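Local coordinates for protein UV damage endonuclease (Sulfolobus acidocaldarius, PDB 3TC3) that probably acts as a metal-dependent endonuclease of DNA excision repair, recognising different kinds of lesion and cutting the damaged strand, at residues V193-D198 / M286-D291; E231-A236 / R274-E279; Y252-P257 / T266-E271. One frame throughout, in Å; residues are numbered along the deposited sequence. Where two conformers were deposited one is given.

Contact 1: V193-D198 / M286-D291. With MN (manganese (II) ion), chain C.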
loop_
_atom_site.group_PDB
_atom_site.type_symbol
_atom_site.label_atom_id
_atom_site.label_comp_id
_atom_site.label_asym_id
_atom_site.label_seq_id
_atom_site.Cartn_x
_atom_site.Cartn_y
_atom_site.Cartn_z
ATOM N N VAL A 193 1.605 0.759 -8.656
ATOM C CA VAL A 193 0.449 1.628 -8.760
ATOM C C VAL A 193 0.817 2.981 -8.112
ATOM O O VAL A 193 1.763 3.045 -7.316
ATOM C CB VAL A 193 -0.853 1.038 -8.114
ATOM C CG1 VAL A 193 -1.174 -0.326 -8.722
ATOM C CG2 VAL A 193 -0.658 0.965 -6.590
ATOM N N ILE A 194 0.205 4.068 -8.584
ATOM C CA ILE A 194 0.580 5.371 -8.048
ATOM C C ILE A 194 -0.631 5.991 -7.346
ATOM O O ILE A 194 -1.741 5.818 -7.750
ATOM C CB ILE A 194 1.113 6.342 -9.153
ATOM C CG1 ILE A 194 0.116 6.492 -10.262
ATOM C CG2 ILE A 194 2.518 5.926 -9.664
ATOM C CD1 ILE A 194 0.540 7.619 -11.323
ATOM N N GLU A 195 -0.381 6.815 -6.355
ATOM C CA GLU A 195 -1.456 7.410 -5.588
ATOM C C GLU A 195 -1.253 8.937 -5.578
ATOM O O GLU A 195 -0.136 9.501 -5.610
ATOM C CB GLU A 195 -1.234 6.921 -4.149
ATOM C CG GLU A 195 -2.193 7.453 -3.068
ATOM C CD GLU A 195 -1.695 7.173 -1.645
ATOM O OE1 GLU A 195 -0.877 6.281 -1.433
ATOM O OE2 GLU A 195 -2.166 7.842 -0.712
ATOM N N ASN A 196 -2.380 9.636 -5.543
ATOM C CA ASN A 196 -2.337 11.052 -5.441
ATOM C C ASN A 196 -1.879 11.470 -4.038
ATOM O O ASN A 196 -2.222 10.785 -3.053
ATOM C CB ASN A 196 -3.713 11.655 -5.820
ATOM C CG ASN A 196 -4.865 11.153 -4.930
ATOM O OD1 ASN A 196 -5.076 9.947 -4.882
ATOM N ND2 ASN A 196 -5.538 12.059 -4.191
ATOM N N ASP A 197 -1.175 12.580 -3.983
ATOM C CA ASP A 197 -0.808 13.145 -2.648
ATOM C C ASP A 197 -1.497 14.447 -2.326
ATOM O O ASP A 197 -2.176 15.010 -3.199
ATOM C CB ASP A 197 0.725 13.139 -2.526
ATOM C CG ASP A 197 1.369 14.210 -3.396
ATOM O OD1 ASP A 197 1.388 15.402 -2.958
ATOM O OD2 ASP A 197 1.889 13.942 -4.502
ATOM N N ASP A 198 -1.224 15.014 -1.108
ATOM C CA ASP A 198 -1.980 16.187 -0.737
ATOM C C ASP A 198 -1.212 17.472 -0.918
ATOM O O ASP A 198 -1.698 18.559 -0.594
ATOM C CB ASP A 198 -2.488 16.022 0.714
ATOM C CG ASP A 198 -1.374 15.839 1.732
ATOM O OD1 ASP A 198 -0.219 15.578 1.421
ATOM O OD2 ASP A 198 -1.696 15.922 2.943
ATOM N N MET A 286 -8.766 0.400 1.551
ATOM C CA MET A 286 -7.721 0.266 2.590
ATOM C C MET A 286 -7.849 1.373 3.586
ATOM O O MET A 286 -7.803 2.585 3.208
ATOM C CB MET A 286 -6.350 0.429 1.917
ATOM C CG MET A 286 -5.149 0.252 2.924
ATOM S SD MET A 286 -5.167 -1.289 3.867
ATOM C CE MET A 286 -5.086 -2.476 2.517
ATOM N N LEU A 287 -8.150 1.064 4.840
ATOM C CA LEU A 287 -8.281 2.110 5.881
ATOM C C LEU A 287 -7.012 2.619 6.431
ATOM O O LEU A 287 -6.184 1.814 6.915
ATOM C CB LEU A 287 -9.138 1.592 7.065
ATOM C CG LEU A 287 -10.439 0.971 6.604
ATOM C CD1 LEU A 287 -11.154 0.338 7.839
ATOM C CD2 LEU A 287 -11.413 2.044 5.986
ATOM N N GLU A 288 -6.721 3.880 6.231
ATOM C CA GLU A 288 -5.442 4.432 6.738
ATOM C C GLU A 288 -5.755 5.350 7.916
ATOM O O GLU A 288 -6.019 6.600 7.775
ATOM C CB GLU A 288 -4.810 5.295 5.622
ATOM C CG GLU A 288 -4.368 4.465 4.436
ATOM C CD GLU A 288 -3.537 5.259 3.448
ATOM O OE1 GLU A 288 -3.935 6.427 3.163
ATOM O OE2 GLU A 288 -2.602 4.691 2.892
ATOM N N VAL A 289 -6.070 4.656 8.988
ATOM C CA VAL A 289 -6.366 5.377 10.260
ATOM C C VAL A 289 -5.560 4.688 11.361
ATOM O O VAL A 289 -5.136 3.545 11.284
ATOM C CB VAL A 289 -7.864 5.370 10.549
ATOM C CG1 VAL A 289 -8.590 6.413 9.631
ATOM C CG2 VAL A 289 -8.489 3.954 10.523
ATOM N N LYS A 290 -5.408 5.404 12.477
ATOM C CA LYS A 290 -4.373 4.964 13.361
ATOM C C LYS A 290 -4.806 3.777 14.236
ATOM O O LYS A 290 -3.917 3.086 14.737
ATOM C CB LYS A 290 -4.033 6.101 14.336
ATOM C CG LYS A 290 -3.474 7.358 13.557
ATOM C CD LYS A 290 -2.114 7.124 13.064
ATOM C CE LYS A 290 -1.628 8.506 12.504
ATOM N NZ LYS A 290 -1.017 8.271 11.154
ATOM N N ASP A 291 -6.115 3.513 14.366
ATOM C CA ASP A 291 -6.500 2.301 15.158
ATOM C C ASP A 291 -6.719 1.038 14.340
ATOM O O ASP A 291 -7.149 0.003 14.911
ATOM C CB ASP A 291 -7.774 2.587 16.043
ATOM C CG ASP A 291 -9.029 2.872 15.266
ATOM O OD1 ASP A 291 -8.955 2.932 14.002
ATOM O OD2 ASP A 291 -10.060 3.025 15.946
HETATM MN MN MN C . -3.179 7.108 1.118
HETATM O O HOH W 1 -1.067 6.019 1.374
#

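Contact 2: E231-A236 / R274-E279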
loop_
_atom_site.group_PDB
_atom_site.type_symbol
_atom_site.label_atom_id
_atom_site.label_comp_id
_atom_site.label_asym_id
_atom_site.label_seq_id
_atom_site.Cartn_x
_atom_site.Cartn_y
_atom_site.Cartn_z
ATOM N N GLU A 231 -12.941 17.964 -9.162
ATOM C CA GLU A 231 -13.699 16.742 -9.385
ATOM C C GLU A 231 -14.428 16.286 -8.157
ATOM O O GLU A 231 -13.852 16.212 -7.067
ATOM C CB GLU A 231 -12.790 15.590 -9.848
ATOM C CG GLU A 231 -11.761 15.982 -10.896
ATOM C CD GLU A 231 -10.376 16.354 -10.343
ATOM O OE1 GLU A 231 -10.255 16.989 -9.229
ATOM O OE2 GLU A 231 -9.410 16.105 -11.092
ATOM N N SER A 232 -15.711 15.930 -8.297
ATOM C CA SER A 232 -16.384 15.206 -7.235
ATOM C C SER A 232 -15.751 13.834 -6.955
ATOM O O SER A 232 -14.972 13.295 -7.822
ATOM C CB SER A 232 -17.873 14.985 -7.589
ATOM O OG SER A 232 -17.967 14.184 -8.781
ATOM N N LEU A 233 -16.077 13.279 -5.789
ATOM C CA LEU A 233 -15.687 11.925 -5.379
ATOM C C LEU A 233 -16.085 10.991 -6.481
ATOM O O LEU A 233 -15.269 10.226 -6.958
ATOM C CB LEU A 233 -16.386 11.551 -4.056
ATOM C CG LEU A 233 -16.356 10.104 -3.652
ATOM C CD1 LEU A 233 -14.865 9.883 -3.361
ATOM C CD2 LEU A 233 -17.282 9.700 -2.426
ATOM N N ASN A 234 -17.334 11.096 -6.962
ATOM C CA ASN A 234 -17.755 10.130 -7.962
ATOM C C ASN A 234 -17.054 10.229 -9.281
ATOM O O ASN A 234 -16.756 9.186 -9.869
ATOM C CB ASN A 234 -19.271 10.149 -8.201
ATOM C CG ASN A 234 -19.953 9.109 -7.372
ATOM O OD1 ASN A 234 -20.546 9.443 -6.369
ATOM N ND2 ASN A 234 -19.746 7.819 -7.704
ATOM N N ASP A 235 -16.782 11.445 -9.752
ATOM C CA ASP A 235 -16.140 11.629 -11.034
ATOM C C ASP A 235 -14.668 11.162 -10.918
ATOM O O ASP A 235 -14.141 10.518 -11.830
ATOM C CB ASP A 235 -16.211 13.085 -11.461
ATOM C CG ASP A 235 -17.621 13.478 -11.971
ATOM O OD1 ASP A 235 -18.432 12.537 -12.121
ATOM O OD2 ASP A 235 -17.879 14.699 -12.173
ATOM N N ALA A 236 -14.025 11.452 -9.791
ATOM C CA ALA A 236 -12.636 11.075 -9.678
ATOM C C ALA A 236 -12.542 9.604 -9.589
ATOM O O ALA A 236 -11.674 8.988 -10.262
ATOM C CB ALA A 236 -11.983 11.765 -8.454
ATOM N N ARG A 274 -20.018 5.909 6.209
ATOM C CA ARG A 274 -21.304 5.605 5.522
ATOM C C ARG A 274 -21.536 6.564 4.348
ATOM O O ARG A 274 -21.988 6.135 3.263
ATOM C CB ARG A 274 -22.459 5.687 6.522
ATOM C CG ARG A 274 -22.501 4.498 7.437
ATOM C CD ARG A 274 -23.539 4.748 8.554
ATOM N NE ARG A 274 -23.696 3.578 9.377
ATOM C CZ ARG A 274 -24.505 2.577 9.092
ATOM N NH1 ARG A 274 -25.219 2.578 7.965
ATOM N NH2 ARG A 274 -24.526 1.546 9.939
ATOM N N ARG A 275 -21.252 7.844 4.490
ATOM C CA ARG A 275 -21.488 8.775 3.385
ATOM C C ARG A 275 -20.589 8.453 2.205
ATOM O O ARG A 275 -21.010 8.510 1.014
ATOM C CB ARG A 275 -21.244 10.195 3.819
ATOM C CG ARG A 275 -22.535 10.989 4.126
ATOM C CD ARG A 275 -22.204 12.471 4.357
ATOM N NE ARG A 275 -22.070 12.651 5.793
ATOM C CZ ARG A 275 -20.930 12.849 6.427
ATOM N NH1 ARG A 275 -19.788 12.917 5.726
ATOM N NH2 ARG A 275 -20.928 12.964 7.766
ATOM N N PHE A 276 -19.353 8.034 2.491
ATOM C CA PHE A 276 -18.464 7.631 1.445
ATOM C C PHE A 276 -18.938 6.370 0.708
ATOM O O PHE A 276 -18.909 6.306 -0.534
ATOM C CB PHE A 276 -17.071 7.374 2.105
ATOM C CG PHE A 276 -16.024 7.064 1.107
ATOM C CD1 PHE A 276 -15.398 8.129 0.415
ATOM C CD2 PHE A 276 -15.639 5.771 0.864
ATOM C CE1 PHE A 276 -14.414 7.919 -0.488
ATOM C CE2 PHE A 276 -14.579 5.522 -0.141
ATOM C CZ PHE A 276 -14.057 6.608 -0.849
ATOM N N VAL A 277 -19.269 5.342 1.445
ATOM C CA VAL A 277 -19.561 4.071 0.763
ATOM C C VAL A 277 -20.905 4.184 0.001
ATOM O O VAL A 277 -21.119 3.377 -0.895
ATOM C CB VAL A 277 -19.630 2.861 1.684
ATOM C CG1 VAL A 277 -18.240 2.513 2.256
ATOM C CG2 VAL A 277 -20.585 3.050 2.743
ATOM N N ASN A 278 -21.799 5.064 0.464
ATOM C CA ASN A 278 -23.119 5.080 -0.182
ATOM C C ASN A 278 -22.947 5.600 -1.616
ATOM O O ASN A 278 -23.848 5.402 -2.442
ATOM C CB ASN A 278 -24.228 5.784 0.683
ATOM C CG ASN A 278 -24.829 4.849 1.766
ATOM O OD1 ASN A 278 -25.432 3.830 1.435
ATOM N ND2 ASN A 278 -24.639 5.186 3.066
ATOM N N GLU A 279 -21.806 6.202 -1.911
ATOM C CA GLU A 279 -21.435 6.763 -3.209
ATOM C C GLU A 279 -20.724 5.756 -4.135
ATOM O O GLU A 279 -20.720 5.898 -5.349
ATOM C CB GLU A 279 -20.514 7.982 -2.992
ATOM C CG GLU A 279 -21.137 9.133 -2.246
ATOM C CD GLU A 279 -22.250 9.776 -3.050
ATOM O OE1 GLU A 279 -22.042 9.974 -4.263
ATOM O OE2 GLU A 279 -23.333 10.048 -2.484
#

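Contact 3: Y252-P257 / T266-E271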
loop_
_atom_site.group_PDB
_atom_site.type_symbol
_atom_site.label_atom_id
_atom_site.label_comp_id
_atom_site.label_asym_id
_atom_site.label_seq_id
_atom_site.Cartn_x
_atom_site.Cartn_y
_atom_site.Cartn_z
ATOM N N TYR A 252 -8.746 4.978 2.090
ATOM C CA TYR A 252 -9.735 5.771 2.799
ATOM C C TYR A 252 -9.096 6.330 4.064
ATOM O O TYR A 252 -8.605 5.595 4.927
ATOM C CB TYR A 252 -10.985 4.930 3.164
ATOM C CG TYR A 252 -11.959 5.774 3.995
ATOM C CD1 TYR A 252 -11.885 5.823 5.427
ATOM C CD2 TYR A 252 -12.966 6.512 3.377
ATOM C CE1 TYR A 252 -12.763 6.580 6.174
ATOM C CE2 TYR A 252 -13.877 7.193 4.079
ATOM C CZ TYR A 252 -13.766 7.312 5.488
ATOM O OH TYR A 252 -14.690 8.067 6.138
ATOM N N SER A 253 -9.196 7.628 4.220
ATOM C CA SER A 253 -8.846 8.272 5.497
ATOM C C SER A 253 -9.707 9.444 5.762
ATOM O O SER A 253 -10.583 9.748 4.971
ATOM C CB SER A 253 -7.358 8.701 5.536
ATOM O OG SER A 253 -7.041 8.850 6.939
ATOM N N GLU A 254 -9.523 10.001 6.970
ATOM C CA GLU A 254 -10.259 11.200 7.341
ATOM C C GLU A 254 -9.310 12.135 8.064
ATOM O O GLU A 254 -8.281 11.696 8.587
ATOM C CB GLU A 254 -11.411 10.901 8.326
ATOM C CG GLU A 254 -12.482 9.927 7.769
ATOM C CD GLU A 254 -13.480 9.630 8.788
ATOM O OE1 GLU A 254 -13.711 10.463 9.707
ATOM O OE2 GLU A 254 -14.092 8.576 8.691
ATOM N N GLN A 255 -9.713 13.384 8.105
ATOM C CA GLN A 255 -8.985 14.371 8.833
ATOM C C GLN A 255 -9.147 14.176 10.333
ATOM O O GLN A 255 -10.282 14.041 10.807
ATOM C CB GLN A 255 -9.500 15.721 8.341
ATOM C CG GLN A 255 -8.944 16.873 9.256
ATOM C CD GLN A 255 -7.485 17.051 8.964
ATOM O OE1 GLN A 255 -7.078 17.089 7.774
ATOM N NE2 GLN A 255 -6.658 17.123 10.017
ATOM N N GLU A 256 -8.022 14.142 11.100
ATOM C CA GLU A 256 -8.168 14.207 12.597
ATOM C C GLU A 256 -8.603 15.620 13.036
ATOM O O GLU A 256 -7.961 16.606 12.660
ATOM C CB GLU A 256 -6.879 13.870 13.260
ATOM C CG GLU A 256 -6.958 13.759 14.826
ATOM C CD GLU A 256 -7.680 12.563 15.326
ATOM O OE1 GLU A 256 -8.426 11.931 14.512
ATOM O OE2 GLU A 256 -7.441 12.205 16.525
ATOM N N PRO A 257 -9.699 15.692 13.792
ATOM C CA PRO A 257 -10.191 17.010 14.193
ATOM C C PRO A 257 -9.142 17.729 15.002
ATOM O O PRO A 257 -8.486 17.121 15.828
ATOM C CB PRO A 257 -11.347 16.664 15.093
ATOM C CG PRO A 257 -11.851 15.306 14.591
ATOM C CD PRO A 257 -10.629 14.597 14.177
ATOM N N THR A 266 -7.516 9.244 14.051
ATOM C CA THR A 266 -7.129 8.161 14.955
ATOM C C THR A 266 -8.150 7.001 14.868
ATOM O O THR A 266 -7.874 5.902 15.380
ATOM C CB THR A 266 -7.016 8.672 16.423
ATOM O OG1 THR A 266 -8.077 9.554 16.719
ATOM C CG2 THR A 266 -5.685 9.404 16.551
ATOM N N THR A 267 -9.296 7.263 14.234
ATOM C CA THR A 267 -10.273 6.172 13.982
ATOM C C THR A 267 -11.230 6.691 12.919
ATOM O O THR A 267 -11.301 7.922 12.712
ATOM C CB THR A 267 -11.105 5.877 15.309
ATOM O OG1 THR A 267 -11.856 4.643 15.141
ATOM C CG2 THR A 267 -12.124 7.033 15.626
ATOM N N ILE A 268 -11.936 5.801 12.251
ATOM C CA ILE A 268 -12.913 6.280 11.272
ATOM C C ILE A 268 -14.168 6.755 12.004
ATOM O O ILE A 268 -14.530 6.287 13.072
ATOM C CB ILE A 268 -13.358 5.240 10.200
ATOM C CG1 ILE A 268 -13.967 3.992 10.862
ATOM C CG2 ILE A 268 -12.141 4.833 9.327
ATOM C CD1 ILE A 268 -14.565 3.083 9.676
ATOM N N ASN A 269 -14.830 7.738 11.386
ATOM C CA ASN A 269 -16.130 8.149 11.865
ATOM C C ASN A 269 -17.217 7.418 11.056
ATOM O O ASN A 269 -17.221 7.436 9.816
ATOM C CB ASN A 269 -16.249 9.674 11.656
ATOM C CG ASN A 269 -17.635 10.179 12.034
ATOM O OD1 ASN A 269 -18.607 10.002 11.302
ATOM N ND2 ASN A 269 -17.729 10.758 13.213
ATOM N N GLU A 270 -18.081 6.725 11.775
ATOM C CA GLU A 270 -19.019 5.847 11.068
ATOM C C GLU A 270 -19.909 6.622 10.122
ATOM O O GLU A 270 -20.234 6.101 9.033
ATOM C CB GLU A 270 -19.897 5.059 12.055
ATOM C CG GLU A 270 -21.189 4.498 11.414
ATOM C CD GLU A 270 -22.003 3.593 12.324
ATOM O OE1 GLU A 270 -21.699 3.512 13.537
ATOM O OE2 GLU A 270 -22.895 2.908 11.816
ATOM N N GLU A 271 -20.356 7.819 10.503
ATOM C CA GLU A 271 -21.239 8.530 9.576
ATOM C C GLU A 271 -20.469 9.017 8.326
ATOM O O GLU A 271 -21.024 9.041 7.224
ATOM C CB GLU A 271 -21.931 9.710 10.319
ATOM C CG GLU A 271 -22.321 9.409 11.844
ATOM C CD GLU A 271 -23.226 8.240 11.956
ATOM O OE1 GLU A 271 -24.071 8.150 11.035
ATOM O OE2 GLU A 271 -23.103 7.398 12.909
#

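Contact 1: V193-D198 / M286-D291
E195 and E288 meet across the mouth of a TIM barrel, each holding one side of the same manganese ion. E195 closes strand 192-195 and E288 follows strand 283-287, so the two carboxylates come in from distant staves of the barrel. Both bind through a single oxygen: E195 OE2 stands 2.2 Å from the manganese, and E288 OE1 lies 2.3 Å from it on the far side. The angle between those two bonds at the metal is about 172°, nearly a straight line, and the carboxylate planes are turned roughly 49° against each other. With CG of E195 anti to its backbone N (chi1 177°) and the chain beyond it extended, the carboxylate reaches inward to the ion; E288 is likewise stretched out beyond CG. The ion is what joins them, since OE2 of E195 and OE1 of E288 remain 4.5 Å apart, and its positive charge should offset their like charges. D220 supplies another ligand through OD2, and D251 also belongs to the metal site. R78 forms a salt bridge with OE2 of E288, steadying the oxygen not used for the metal. A water bound 2.4 Å from the manganese sits broadside to the E195–E288 line, 2.8 Å from E195 OE1 and 2.5 Å from E288 OE2.

Contact 2: E231-A236 / R274-E279
L233 and N234, in the first turn of helix 233-241, lean against the last turns of helix 270-279. Just ahead of them S232 is the N-cap: its OG accepts from D235 N at 3.1 Å, which caps the first turn of the helix. L233 carries the apolar part. A chi1 of 166° swings its CG away from the backbone N, and both methyls meet the F276 ring, while CD2 also reaches E279. CD1 comes within 3.5 Å of F276 CE1, approaching the ring at a slant; CD2 touches the ring at CD1 of F276 and rests 3.7 Å from E279 CB. The leucine and phenylalanine side chains cross at about a right angle. N234 adds the polar link: its ND2 donates to the backbone O of E279 over 3.2 Å, nearly straight at 164°. The acceptor lies close to the asparagine's amide plane, whereas the donor is tilted 32° from the carbonyl plane of E279. One helix start is thus tied by a side chain to the main chain at the other helix's C-terminal part. A236, one turn on from S232, faces the barrel and packs on F219 and H224. L233 touches F219 of strand 217-220 as well, and F276 reaches N221 of helix 221-226 and meets the ring of Y252 edge-to-face, so the two outer helices close over the inner strands together.

Contact 3: Y252-P257 / T266-E271
The loop that leaves barrel strand 249-252 folds back on itself before helix 270-279, and E254 and E256 fasten its two arms. E254 reaches the helix start. Its OE2 accepts from N269 N at 2.9 Å, on the syn side of the carboxylate, and from the hydroxyl of Y252 at 2.7 Å; the two donors arrive from opposite faces of the carboxylate plane. OE1 of E254 bonds N272 ND2 and only weakly N269 N. Beside this bond network, the edge of the Y252 ring meets I268, CE1 lying 3.7 Å from CG2. Farther along, E256 turns its carboxylate back by a bend at chi2 (71°) and grips T266 with both oxygens: OE1 takes T266 N at 2.9 Å from above the carboxylate plane, while OE2 takes T266 OG1 at 2.7 Å. N269 is the N-cap of the helix, its OD1 accepting from N272 N. The two carboxylates collect backbone N-H groups, hydroxyls and, for E254, the side-chain amide of N272, an arrangement that pins the arms of the loop between strand 249-252 and helix 270-279; for E254, nearness to the helix N-terminus should further stabilise its negative charge.

In the fold
All three contacts lie on one eight-stranded TIM barrel and nest along the chain: contact 3 inside the loop closed by contact 2, and that inside contact 1. Contact 1 is the most central, about 7 Å from the chain's centre, and its own centre lies about 12 Å from that of contact 3 and 16 Å from that of contact 2. Contacts 2 and 3 use the two ends of helix 270-279, their centres about 15 Å apart, and touch where F276 meets Y252. Contact 3 also reaches contact 1, through S253 with E288 and T267 with D291. Loop packing is thereby connected to the segment that supplies a manganese ligand.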